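Local coordinates for protein AxyAgu115A (Amphibacillus xylanus NBRC 15112, PDB 6NPS) that probably hydrolyses alpha-linked glucuronic acid side groups from glucuronoxylan-type hemicellulose, as a family GH115 alpha-glucuronidase, at residues 382-394 with 430-443. The protein carries 3 engineered substitutions. Residues are numbered along the deposited sequence; the frame is centred on the assembly and turned at random.
Sequences LCDDNHGNLRTLP and KIWEQMTMAYDFGV
A helix side chain reaches out here to take a backbone N-H from the loop: the buried amide oxygen OE1 of Gln434 accepts from Leu390 N at 2.8 Å, almost straight at 173°. The Gln434 chain folds at chi2 (-67°), which turns the amide toward the loop. One turn earlier, Lys430 bends at chi2 and chi4 to bring NZ to Asn389 OD1 at 2.9 Å, tilted from the carbonyl plane; NZ also donates to Gln867 and to a water that bridges to His387 O. Asn389 ND2 donates to the syn lone pair of Asp385 OD2, close to the amide plane of Asn389, which fixes how that amide is turned and so directs OD1 to Lys430, while Asp385 OD1 takes the backbone N-H groups of His387 and Asn389 from opposite faces of its carboxylate.

Beyond this polar end the contact turns greasy. Leu390 CD1 rests 3.8 Å from Ala438 CB, and Leu393 lays CD1 over one face of the Phe441 ring, a CH-pi contact 3.8 Å from the centroid. Pro394 O sits at that ring's edge, in plane, and Pro394 CD packs 3.6 Å from Val443 CG2. Gly442, with positive phi, ends the helix in a Schellman motif that carries the chain on to Val443. Together these contacts hold the loop following strand 379-383 against helix 428-440, joining neighbouring beta-alpha units of the eight-stranded parallel barrel, the TIM-barrel fold of GH115 enzymes.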
ATOM      1  N   LEU A 382      24.464  10.390  34.696  1.00 30.68           N
ATOM      2  CA  LEU A 382      24.384  10.072  33.278  1.00 35.63           C
ATOM      3  C   LEU A 382      23.013   9.466  32.987  1.00 39.87           C
ATOM      4  O   LEU A 382      22.283   9.045  33.895  1.00 37.55           O
ATOM      5  CB  LEU A 382      25.504   9.093  32.869  1.00 35.21           C
ATOM      6  CG  LEU A 382      26.915   9.657  33.148  1.00 41.23           C
ATOM      7  CD1 LEU A 382      27.995   8.595  33.181  1.00 39.07           C
ATOM      8  CD2 LEU A 382      27.269  10.725  32.145  1.00 42.82           C
ATOM      9  N   CYS A 383      22.658   9.405  31.711  1.00 34.18           N
ATOM     10  CA  CYS A 383      21.324   8.947  31.357  1.00 33.72           C
ATOM     11  C   CYS A 383      21.455   8.009  30.176  1.00 34.18           C
ATOM     12  O   CYS A 383      22.382   8.157  29.365  1.00 32.83           O
ATOM     13  CB  CYS A 383      20.405  10.133  31.019  1.00 41.29           C
ATOM     14  SG  CYS A 383      20.432  11.408  32.378  1.00 59.60           S
ATOM     15  N   ASP A 384      20.547   7.031  30.095  1.00 32.28           N
ATOM     16  CA  ASP A 384      20.425   6.251  28.866  1.00 34.12           C
ATOM     17  C   ASP A 384      19.749   7.101  27.783  1.00 33.20           C
ATOM     18  O   ASP A 384      19.481   8.292  27.959  1.00 32.00           O
ATOM     19  CB  ASP A 384      19.666   4.946  29.115  1.00 32.72           C
ATOM     20  CG  ASP A 384      18.144   5.146  29.306  1.00 33.32           C
ATOM     21  OD1 ASP A 384      17.645   6.296  29.425  1.00 28.24           O
ATOM     22  OD2 ASP A 384      17.426   4.101  29.334  1.00 31.56           O
ATOM     23  N   ASP A 385      19.488   6.488  26.625  1.00 30.53           N
ATOM     24  CA  ASP A 385      18.940   7.221  25.505  1.00 31.11           C
ATOM     25  C   ASP A 385      17.409   7.213  25.504  1.00 34.99           C
ATOM     26  O   ASP A 385      16.807   7.471  24.459  1.00 31.02           O
ATOM     27  CB  ASP A 385      19.480   6.652  24.191  1.00 32.61           C
ATOM     28  CG  ASP A 385      19.050   5.193  23.944  1.00 33.25           C
ATOM     29  OD1 ASP A 385      18.386   4.541  24.796  1.00 33.90           O
ATOM     30  OD2 ASP A 385      19.380   4.680  22.855  1.00 36.94           O
ATOM     31  N   ASN A 386      16.780   6.885  26.640  1.00 28.09           N
ATOM     32  CA  ASN A 386      15.336   6.870  26.865  1.00 27.51           C
ATOM     33  C   ASN A 386      14.779   5.553  26.349  1.00 29.29           C
ATOM     34  O   ASN A 386      13.592   5.288  26.530  1.00 29.32           O
ATOM     35  CB  ASN A 386      14.593   8.084  26.250  1.00 29.13           C
ATOM     36  CG  ASN A 386      14.980   9.384  26.947  1.00 34.89           C
ATOM     37  OD1 ASN A 386      14.858   9.475  28.171  1.00 33.99           O
ATOM     38  ND2 ASN A 386      15.466  10.368  26.197  1.00 36.47           N
ATOM     39  N   HIS A 387      15.619   4.690  25.776  1.00 26.97           N
ATOM     40  CA  HIS A 387      15.174   3.408  25.260  1.00 30.04           C
ATOM     41  C   HIS A 387      15.965   2.254  25.830  1.00 33.29           C
ATOM     42  O   HIS A 387      15.862   1.140  25.321  1.00 30.99           O
ATOM     43  CB  HIS A 387      15.229   3.435  23.745  1.00 29.80           C
ATOM     44  CG  HIS A 387      14.198   4.362  23.192  1.00 30.29           C
ATOM     45  ND1 HIS A 387      12.971   3.920  22.741  1.00 29.95           N
ATOM     46  CD2 HIS A 387      14.174   5.713  23.114  1.00 29.62           C
ATOM     47  CE1 HIS A 387      12.247   4.958  22.373  1.00 32.23           C
ATOM     48  NE2 HIS A 387      12.949   6.065  22.598  1.00 31.06           N
ATOM     49  N   GLY A 388      16.748   2.496  26.879  1.00 30.17           N
ATOM     50  CA  GLY A 388      17.427   1.410  27.543  1.00 28.34           C
ATOM     51  C   GLY A 388      18.829   1.135  27.048  1.00 31.25           C
ATOM     52  O   GLY A 388      19.419   0.112  27.442  1.00 29.14           O
ATOM     53  N   ASN A 389      19.394   2.030  26.246  1.00 27.07           N
ATOM     54  CA  ASN A 389      20.773   1.941  25.777  1.00 29.21           C
ATOM     55  C   ASN A 389      21.555   3.063  26.441  1.00 27.71           C
ATOM     56  O   ASN A 389      21.182   4.231  26.307  1.00 31.86           O
ATOM     57  CB  ASN A 389      20.835   2.077  24.259  1.00 28.44           C
ATOM     58  CG  ASN A 389      19.873   1.142  23.576  1.00 35.02           C
ATOM     59  OD1 ASN A 389      20.063  -0.102  23.611  1.00 35.98           O
ATOM     60  ND2 ASN A 389      18.826   1.707  22.949  1.00 29.88           N
ATOM     61  N   LEU A 390      22.617   2.717  27.166  1.00 30.72           N
ATOM     62  CA  LEU A 390      23.444   3.767  27.752  1.00 33.56           C
ATOM     63  C   LEU A 390      23.956   4.707  26.671  1.00 35.46           C
ATOM     64  O   LEU A 390      23.993   4.371  25.483  1.00 32.71           O
ATOM     65  CB  LEU A 390      24.639   3.187  28.500  1.00 31.54           C
ATOM     66  CG  LEU A 390      24.316   2.076  29.506  1.00 38.17           C
ATOM     67  CD1 LEU A 390      25.580   1.684  30.297  1.00 39.19           C
ATOM     68  CD2 LEU A 390      23.174   2.448  30.465  1.00 35.44           C
ATOM     69  N   ARG A 391      24.372   5.890  27.115  1.00 29.21           N
ATOM     70  CA  ARG A 391      25.081   6.854  26.291  1.00 36.15           C
ATOM     71  C   ARG A 391      26.549   6.865  26.703  1.00 36.53           C
ATOM     72  O   ARG A 391      27.153   5.797  26.861  1.00 40.52           O
ATOM     73  CB  ARG A 391      24.407   8.240  26.437  1.00 35.20           C
ATOM     74  CG  ARG A 391      22.938   8.210  25.962  1.00 37.08           C
ATOM     75  CD  ARG A 391      22.252   9.586  26.181  1.00 43.42           C
ATOM     76  NE  ARG A 391      22.896  10.580  25.345  1.00 56.02           N
ATOM     77  CZ  ARG A 391      22.641  11.883  25.387  1.00 71.32           C
ATOM     78  NH1 ARG A 391      21.751  12.367  26.252  1.00 76.66           N
ATOM     79  NH2 ARG A 391      23.291  12.705  24.572  1.00 72.29           N
ATOM     80  N   THR A 392      27.152   8.035  26.863  1.00 35.94           N
ATOM     81  CA  THR A 392      28.554   8.045  27.262  1.00 36.36           C
ATOM     82  C   THR A 392      28.686   7.694  28.737  1.00 39.52           C
ATOM     83  O   THR A 392      27.727   7.766  29.517  1.00 39.68           O
ATOM     84  CB  THR A 392      29.213   9.387  27.007  1.00 44.42           C
ATOM     85  OG1 THR A 392      28.617  10.363  27.864  1.00 49.53           O
ATOM     86  CG2 THR A 392      29.046   9.769  25.547  1.00 38.61           C
ATOM     87  N   LEU A 393      29.893   7.287  29.105  1.00 37.36           N
ATOM     88  CA  LEU A 393      30.191   6.741  30.417  1.00 35.11           C
ATOM     89  C   LEU A 393      31.526   7.328  30.858  1.00 37.89           C
ATOM     90  O   LEU A 393      32.296   7.826  30.025  1.00 39.73           O
ATOM     91  CB  LEU A 393      30.249   5.204  30.340  1.00 33.31           C
ATOM     92  CG  LEU A 393      28.921   4.475  30.028  1.00 38.99           C
ATOM     93  CD1 LEU A 393      29.196   2.974  29.833  1.00 36.16           C
ATOM     94  CD2 LEU A 393      27.819   4.703  31.122  1.00 32.56           C
ATOM     95  N   PRO A 394      31.847   7.260  32.149  1.00 37.51           N
ATOM     96  CA  PRO A 394      33.091   7.890  32.618  1.00 41.90           C
ATOM     97  C   PRO A 394      34.345   7.274  31.990  1.00 45.84           C
ATOM     98  O   PRO A 394      34.502   6.050  31.935  1.00 45.28           O
ATOM     99  CB  PRO A 394      33.052   7.659  34.132  1.00 40.30           C
ATOM    100  CG  PRO A 394      31.589   7.472  34.453  1.00 36.51           C
ATOM    101  CD  PRO A 394      31.054   6.717  33.265  1.00 36.24           C
ATOM    102  N   LYS A 430      19.150  -7.820  28.699  1.00 27.28           N
ATOM    103  CA  LYS A 430      19.544  -6.498  28.253  1.00 29.10           C
ATOM    104  C   LYS A 430      19.809  -5.570  29.438  1.00 31.73           C
ATOM    105  O   LYS A 430      20.808  -4.829  29.458  1.00 30.43           O
ATOM    106  CB  LYS A 430      18.443  -5.929  27.365  1.00 28.40           C
ATOM    107  CG  LYS A 430      18.595  -4.448  26.989  1.00 35.75           C
ATOM    108  CD  LYS A 430      19.583  -4.247  25.886  1.00 42.86           C
ATOM    109  CE  LYS A 430      19.588  -2.771  25.414  1.00 49.64           C
ATOM    110  NZ  LYS A 430      18.610  -2.475  24.327  1.00 46.60           N
ATOM    111  N   ILE A 431      18.917  -5.586  30.424  1.00 26.67           N
ATOM    112  CA  ILE A 431      19.126  -4.762  31.625  1.00 29.97           C
ATOM    113  C   ILE A 431      20.434  -5.129  32.294  1.00 29.80           C
ATOM    114  O   ILE A 431      21.189  -4.247  32.738  1.00 32.18           O
ATOM    115  CB  ILE A 431      17.950  -4.902  32.612  1.00 30.52           C
ATOM    116  CG1 ILE A 431      16.655  -4.438  31.961  1.00 34.88           C
ATOM    117  CG2 ILE A 431      18.178  -4.052  33.870  1.00 29.58           C
ATOM    118  CD1 ILE A 431      15.410  -4.877  32.768  1.00 34.19           C
ATOM    119  N   TRP A 432      20.700  -6.446  32.438  1.00 31.71           N
ATOM    120  CA  TRP A 432      21.945  -6.878  33.063  1.00 28.60           C
ATOM    121  C   TRP A 432      23.143  -6.358  32.278  1.00 29.37           C
ATOM    122  O   TRP A 432      24.090  -5.814  32.858  1.00 31.61           O
ATOM    123  CB  TRP A 432      21.988  -8.410  33.189  1.00 27.47           C
ATOM    124  CG  TRP A 432      23.268  -8.926  33.753  1.00 29.44           C
ATOM    125  CD1 TRP A 432      23.516  -9.213  35.063  1.00 31.48           C
ATOM    126  CD2 TRP A 432      24.485  -9.189  33.044  1.00 32.33           C
ATOM    127  NE1 TRP A 432      24.799  -9.641  35.214  1.00 31.67           N
ATOM    128  CE2 TRP A 432      25.416  -9.655  33.990  1.00 33.26           C
ATOM    129  CE3 TRP A 432      24.873  -9.095  31.705  1.00 32.27           C
ATOM    130  CZ2 TRP A 432      26.722 -10.006  33.644  1.00 32.58           C
ATOM    131  CZ3 TRP A 432      26.176  -9.448  31.365  1.00 31.05           C
ATOM    132  CH2 TRP A 432      27.072  -9.908  32.324  1.00 31.91           C
ATOM    133  N   GLU A 433      23.110  -6.498  30.945  1.00 30.05           N
ATOM    134  CA  GLU A 433      24.264  -6.105  30.143  1.00 32.51           C
ATOM    135  C   GLU A 433      24.521  -4.601  30.244  1.00 29.85           C
ATOM    136  O   GLU A 433      25.666  -4.158  30.336  1.00 29.77           O
ATOM    137  CB  GLU A 433      24.047  -6.515  28.683  1.00 33.69           C
ATOM    138  CG  GLU A 433      25.244  -6.271  27.775  1.00 42.67           C
ATOM    139  CD  GLU A 433      25.060  -5.017  26.914  1.00 58.72           C
ATOM    140  OE1 GLU A 433      23.893  -4.585  26.740  1.00 63.52           O
ATOM    141  OE2 GLU A 433      26.071  -4.474  26.408  1.00 66.11           O
ATOM    142  N   GLN A 434      23.475  -3.804  30.152  1.00 27.57           N
ATOM    143  CA  GLN A 434      23.673  -2.357  30.193  1.00 29.51           C
ATOM    144  C   GLN A 434      24.067  -1.897  31.598  1.00 30.22           C
ATOM    145  O   GLN A 434      25.010  -1.108  31.771  1.00 34.35           O
ATOM    146  CB  GLN A 434      22.397  -1.652  29.727  1.00 30.24           C
ATOM    147  CG  GLN A 434      22.036  -1.892  28.274  1.00 33.89           C
ATOM    148  CD  GLN A 434      23.043  -1.260  27.341  1.00 38.59           C
ATOM    149  OE1 GLN A 434      23.225  -0.059  27.336  1.00 39.27           O
ATOM    150  NE2 GLN A 434      23.718  -2.084  26.548  1.00 42.52           N
ATOM    151  N   MET A 435      23.317  -2.324  32.620  1.00 31.84           N
ATOM    152  CA  MET A 435      23.600  -1.797  33.958  1.00 32.97           C
ATOM    153  C   MET A 435      24.889  -2.355  34.537  1.00 33.30           C
ATOM    154  O   MET A 435      25.564  -1.641  35.279  1.00 33.80           O
ATOM    155  CB  MET A 435      22.431  -2.064  34.918  1.00 31.86           C
ATOM    156  CG  MET A 435      21.163  -1.193  34.642  1.00 33.10           C
ATOM    157  SD  MET A 435      21.454   0.557  34.315  1.00 35.11           S
ATOM    158  CE  MET A 435      22.091   1.129  35.946  1.00 26.79           C
ATOM    159  N   THR A 436      25.307  -3.596  34.184  1.00 28.45           N
ATOM    160  CA  THR A 436      26.632  -3.997  34.649  1.00 28.89           C
ATOM    161  C   THR A 436      27.732  -3.238  33.933  1.00 31.04           C
ATOM    162  O   THR A 436      28.784  -2.984  34.528  1.00 30.72           O
ATOM    163  CB  THR A 436      26.883  -5.506  34.500  1.00 31.02           C
ATOM    164  OG1 THR A 436      26.751  -5.900  33.117  1.00 35.03           O
ATOM    165  CG2 THR A 436      25.892  -6.277  35.366  1.00 30.17           C
ATOM    166  N   MET A 437      27.532  -2.888  32.662  1.00 30.16           N
ATOM    167  CA  MET A 437      28.530  -2.063  31.994  1.00 33.56           C
ATOM    168  C   MET A 437      28.667  -0.693  32.669  1.00 32.68           C
ATOM    169  O   MET A 437      29.782  -0.164  32.809  1.00 33.40           O
ATOM    170  CB  MET A 437      28.156  -1.895  30.535  1.00 36.78           C
ATOM    171  CG  MET A 437      29.256  -1.286  29.737  1.00 47.22           C
ATOM    172  SD  MET A 437      28.800  -1.295  28.011  1.00 53.74           S
ATOM    173  CE  MET A 437      30.249  -0.585  27.262  1.00 55.90           C
ATOM    174  N   ALA A 438      27.549  -0.097  33.078  1.00 32.53           N
ATOM    175  CA  ALA A 438      27.611   1.194  33.773  1.00 31.13           C
ATOM    176  C   ALA A 438      28.397   1.075  35.073  1.00 33.31           C
ATOM    177  O   ALA A 438      29.250   1.924  35.384  1.00 31.26           O
ATOM    178  CB  ALA A 438      26.200   1.687  34.046  1.00 31.98           C
ATOM    179  N   TYR A 439      28.186  -0.019  35.817  1.00 30.56           N
ATOM    180  CA  TYR A 439      28.977  -0.249  37.025  1.00 32.77           C
ATOM    181  C   TYR A 439      30.451  -0.445  36.701  1.00 33.86           C
ATOM    182  O   TYR A 439      31.327   0.078  37.397  1.00 35.52           O
ATOM    183  CB  TYR A 439      28.424  -1.467  37.764  1.00 34.17           C
ATOM    184  CG  TYR A 439      28.946  -1.650  39.160  1.00 36.33           C
ATOM    185  CD1 TYR A 439      30.171  -2.267  39.386  1.00 39.21           C
ATOM    186  CD2 TYR A 439      28.210  -1.218  40.258  1.00 37.67           C
ATOM    187  CE1 TYR A 439      30.656  -2.459  40.697  1.00 40.27           C
ATOM    188  CE2 TYR A 439      28.678  -1.400  41.542  1.00 38.20           C
ATOM    189  CZ  TYR A 439      29.902  -2.020  41.753  1.00 40.69           C
ATOM    190  OH  TYR A 439      30.360  -2.208  43.031  1.00 48.70           O
ATOM    191  N   ASP A 440      30.743  -1.226  35.659  1.00 33.01           N
ATOM    192  CA  ASP A 440      32.120  -1.452  35.232  1.00 36.71           C
ATOM    193  C   ASP A 440      32.825  -0.152  34.860  1.00 36.18           C
ATOM    194  O   ASP A 440      34.045  -0.038  35.007  1.00 35.41           O
ATOM    195  CB  ASP A 440      32.151  -2.406  34.032  1.00 42.32           C
ATOM    196  CG  ASP A 440      31.638  -3.849  34.369  1.00 56.28           C
ATOM    197  OD1 ASP A 440      31.581  -4.233  35.574  1.00 50.65           O
ATOM    198  OD2 ASP A 440      31.295  -4.604  33.394  1.00 57.31           O
ATOM    199  N   PHE A 441      32.105   0.812  34.313  1.00 31.47           N
ATOM    200  CA  PHE A 441      32.720   2.095  34.005  1.00 34.95           C
ATOM    201  C   PHE A 441      32.720   3.049  35.208  1.00 37.49           C
ATOM    202  O   PHE A 441      33.001   4.240  35.038  1.00 39.76           O
ATOM    203  CB  PHE A 441      32.001   2.769  32.836  1.00 33.89           C
ATOM    204  CG  PHE A 441      32.447   2.289  31.458  1.00 37.22           C
ATOM    205  CD1 PHE A 441      32.031   1.057  30.983  1.00 38.54           C
ATOM    206  CD2 PHE A 441      33.262   3.094  30.651  1.00 34.33           C
ATOM    207  CE1 PHE A 441      32.402   0.614  29.717  1.00 39.75           C
ATOM    208  CE2 PHE A 441      33.644   2.680  29.395  1.00 36.64           C
ATOM    209  CZ  PHE A 441      33.204   1.431  28.918  1.00 40.37           C
ATOM    210  N   GLY A 442      32.358   2.572  36.393  1.00 35.01           N
ATOM    211  CA  GLY A 442      32.450   3.392  37.581  1.00 37.08           C
ATOM    212  C   GLY A 442      31.222   4.222  37.878  1.00 38.71           C
ATOM    213  O   GLY A 442      31.338   5.235  38.565  1.00 40.09           O
ATOM    214  N   VAL A 443      30.047   3.820  37.409  1.00 34.67           N
ATOM    215  CA  VAL A 443      28.795   4.505  37.737  1.00 36.36           C
ATOM    216  C   VAL A 443      28.182   3.759  38.910  1.00 38.03           C
ATOM    217  O   VAL A 443      27.453   2.779  38.724  1.00 38.48           O
ATOM    218  CB  VAL A 443      27.823   4.549  36.559  1.00 32.80           C
ATOM    219  CG1 VAL A 443      26.526   5.334  36.981  1.00 33.73           C
ATOM    220  CG2 VAL A 443      28.477   5.246  35.368  1.00 33.67           C
TER
HETATM  221  O   HOH W   1      16.443  -1.528  25.637  1.00 40.46           O
HETATM  222  O   HOH W   2      24.621   1.813  24.762  1.00 36.21           O